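PDB 2P6C: aq_2013 protein from Aquifex aeolicus, which is of unknown function, belongs to the uncharacterised UPF0047 (YjbQ) family and assembles from three chains. Local coordinates for residues I52-E56 and E57-E61. Sequence-based numbering, arbitrary orientation.
Sequences IQDDE and EGLHE
An N-cap starts the helix 57-70: the carboxylate of Glu56 folds back over the first turn, its chain turned sharply about the CB-CG bond (chi2 -92°), and spreads its two oxygens over successive backbone amides. Glu56 OE2 takes the N-H of Gly58 at 2.8 Å, from above the carboxylate plane, while Glu56 OE1 receives a weaker, more bent bond from Leu59 N at 3.0 Å. The same OE1 accepts from His79 of the second subunit, so the cap is also part of a subunit interface. A backbone bond of the alpha-helical kind runs from His60 N to Glu56 O. Glu56 O also lies over one face of the His60 imidazole, toward its rim, 3.1 Å from His60 CD2. At the ring's edge, His60 NE2 donates in the ring plane to Asp54 O (2.7 Å, 158° at the hydrogen), pinning the link between strand 48-53 and the helix to the helix's first turn. Within this link Asp54 OD1 closes an Asx turn by accepting from Glu56 N at 3.1 Å. The Asp54 carboxylate also meets Leu59, with Asp54 OD1 3.6 Å from Leu59 CD1, the two side chains crossing nearly at right angles. Beyond the turn, the His60 ring meets that of Phe118 steeply, and Asp55 forms a salt bridge with Arg20.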
ATOM      1  N   ILE A  52       7.290  -6.412   1.688  1.00  9.40           N
ATOM      2  CA  ILE A  52       7.298  -7.646   2.447  1.00 10.48           C
ATOM      3  C   ILE A  52       7.159  -8.788   1.487  1.00 10.40           C
ATOM      4  O   ILE A  52       6.205  -8.881   0.724  1.00  8.72           O
ATOM      5  CB  ILE A  52       6.117  -7.676   3.432  1.00  9.00           C
ATOM      6  CG1 ILE A  52       6.414  -6.760   4.623  1.00 11.41           C
ATOM      7  CG2 ILE A  52       5.928  -9.102   3.978  1.00  9.68           C
ATOM      8  CD1 ILE A  52       5.204  -6.576   5.541  1.00 12.02           C
ATOM      9  N   GLN A  53       8.210  -9.606   1.441  1.00 10.37           N
ATOM     10  CA  GLN A  53       8.291 -10.819   0.652  1.00 12.28           C
ATOM     11  C   GLN A  53       8.682 -11.949   1.567  1.00 13.26           C
ATOM     12  O   GLN A  53       8.739 -11.792   2.756  1.00 12.25           O
ATOM     13  CB  GLN A  53       9.407 -10.672  -0.342  1.00 13.68           C
ATOM     14  CG  GLN A  53       9.041  -9.644  -1.380  1.00 16.00           C
ATOM     15  CD  GLN A  53       7.943 -10.186  -2.261  1.00 15.74           C
ATOM     16  OE1 GLN A  53       8.166 -10.799  -3.292  1.00 17.17           O
ATOM     17  NE2 GLN A  53       6.703  -9.837  -1.864  1.00 15.50           N
ATOM     18  N   ASP A  54       8.930 -13.125   0.996  1.00 12.48           N
ATOM     19  CA  ASP A  54       9.608 -14.074   1.866  1.00 13.91           C
ATOM     20  C   ASP A  54      11.049 -14.305   1.407  1.00 13.36           C
ATOM     21  O   ASP A  54      11.549 -13.638   0.525  1.00 12.03           O
ATOM     22  CB  ASP A  54       8.778 -15.395   2.023  1.00 14.76           C
ATOM     23  CG  ASP A  54       8.753 -16.261   0.761  1.00 16.96           C
ATOM     24  OD1 ASP A  54       9.709 -16.206  -0.010  1.00 15.72           O
ATOM     25  OD2 ASP A  54       7.788 -17.012   0.582  1.00 18.33           O
ATOM     26  N   ASP A  55      11.725 -15.259   2.052  1.00 12.86           N
ATOM     27  CA  ASP A  55      13.183 -15.430   1.804  1.00 13.41           C
ATOM     28  C   ASP A  55      13.557 -16.313   0.603  1.00 12.87           C
ATOM     29  O   ASP A  55      14.689 -16.325   0.136  1.00 12.93           O
ATOM     30  CB  ASP A  55      13.800 -16.070   3.022  1.00 13.36           C
ATOM     31  CG  ASP A  55      13.756 -15.067   4.164  1.00 16.69           C
ATOM     32  OD1 ASP A  55      14.284 -13.969   4.004  1.00 16.93           O
ATOM     33  OD2 ASP A  55      13.142 -15.384   5.182  1.00 18.40           O
ATOM     34  N   GLU A  56      12.631 -17.086   0.052  1.00 13.48           N
ATOM     35  CA  GLU A  56      13.009 -18.016  -1.028  1.00 13.53           C
ATOM     36  C   GLU A  56      13.672 -17.334  -2.251  1.00 13.32           C
ATOM     37  O   GLU A  56      13.143 -16.400  -2.838  1.00 12.15           O
ATOM     38  CB  GLU A  56      11.749 -18.762  -1.466  1.00 12.33           C
ATOM     39  CG  GLU A  56      12.055 -20.175  -1.961  1.00 13.16           C
ATOM     40  CD  GLU A  56      12.272 -20.138  -3.455  1.00 13.63           C
ATOM     41  OE1 GLU A  56      11.401 -19.653  -4.162  1.00 11.86           O
ATOM     42  OE2 GLU A  56      13.320 -20.604  -3.904  1.00 12.78           O
ATOM     43  N   GLU A  57      14.851 -17.853  -2.596  1.00 13.35           N
ATOM     44  CA  GLU A  57      15.750 -17.494  -3.709  1.00 13.45           C
ATOM     45  C   GLU A  57      15.030 -17.359  -5.068  1.00 13.13           C
ATOM     46  O   GLU A  57      15.185 -16.382  -5.789  1.00 12.05           O
ATOM     47  CB  GLU A  57      16.847 -18.556  -3.808  1.00 16.39           C
ATOM     48  CG  GLU A  57      17.370 -18.729  -5.237  1.00 21.45           C
ATOM     49  CD  GLU A  57      18.259 -19.951  -5.304  1.00 25.13           C
ATOM     50  OE1 GLU A  57      17.744 -21.056  -5.202  1.00 28.49           O
ATOM     51  OE2 GLU A  57      19.470 -19.784  -5.436  1.00 27.90           O
ATOM     52  N   GLY A  58      14.358 -18.457  -5.385  1.00 12.31           N
ATOM     53  CA  GLY A  58      13.681 -18.537  -6.661  1.00 12.26           C
ATOM     54  C   GLY A  58      12.653 -17.424  -6.760  1.00 12.89           C
ATOM     55  O   GLY A  58      12.483 -16.814  -7.820  1.00 13.40           O
ATOM     56  N   LEU A  59      11.967 -17.143  -5.652  1.00 11.62           N
ATOM     57  CA  LEU A  59      10.942 -16.117  -5.674  1.00 11.60           C
ATOM     58  C   LEU A  59      11.584 -14.747  -5.850  1.00 10.86           C
ATOM     59  O   LEU A  59      11.033 -13.850  -6.475  1.00 10.01           O
ATOM     60  CB  LEU A  59      10.175 -16.178  -4.348  1.00 11.60           C
ATOM     61  CG  LEU A  59       8.857 -16.957  -4.451  1.00 14.15           C
ATOM     62  CD1 LEU A  59       8.049 -16.911  -3.153  1.00 12.93           C
ATOM     63  CD2 LEU A  59       7.937 -16.420  -5.548  1.00 12.72           C
ATOM     64  N   HIS A  60      12.769 -14.577  -5.285  1.00 10.13           N
ATOM     65  CA  HIS A  60      13.452 -13.311  -5.447  1.00 10.15           C
ATOM     66  C   HIS A  60      13.766 -13.129  -6.913  1.00 10.98           C
ATOM     67  O   HIS A  60      13.648 -12.029  -7.448  1.00  9.93           O
ATOM     68  CB  HIS A  60      14.726 -13.283  -4.625  1.00 11.35           C
ATOM     69  CG  HIS A  60      14.483 -13.312  -3.149  1.00 12.77           C
ATOM     70  ND1 HIS A  60      15.506 -13.357  -2.229  1.00 13.62           N
ATOM     71  CD2 HIS A  60      13.332 -13.310  -2.435  1.00 13.28           C
ATOM     72  CE1 HIS A  60      14.997 -13.382  -1.011  1.00 12.46           C
ATOM     73  NE2 HIS A  60      13.681 -13.357  -1.108  1.00 13.57           N
ATOM     74  N   GLU A  61      14.168 -14.208  -7.571  1.00 11.27           N
ATOM     75  CA  GLU A  61      14.472 -14.065  -8.984  1.00 12.13           C
ATOM     76  C   GLU A  61      13.197 -13.806  -9.772  1.00 11.56           C
ATOM     77  O   GLU A  61      13.149 -12.978 -10.673  1.00 12.31           O
ATOM     78  CB  GLU A  61      15.140 -15.351  -9.479  1.00 15.30           C
ATOM     79  CG  GLU A  61      15.224 -15.409 -11.010  1.00 21.45           C
ATOM     80  CD  GLU A  61      16.401 -16.265 -11.432  1.00 24.80           C
ATOM     81  OE1 GLU A  61      16.963 -16.949 -10.579  1.00 25.04           O
ATOM     82  OE2 GLU A  61      16.744 -16.254 -12.609  1.00 26.85           O
TER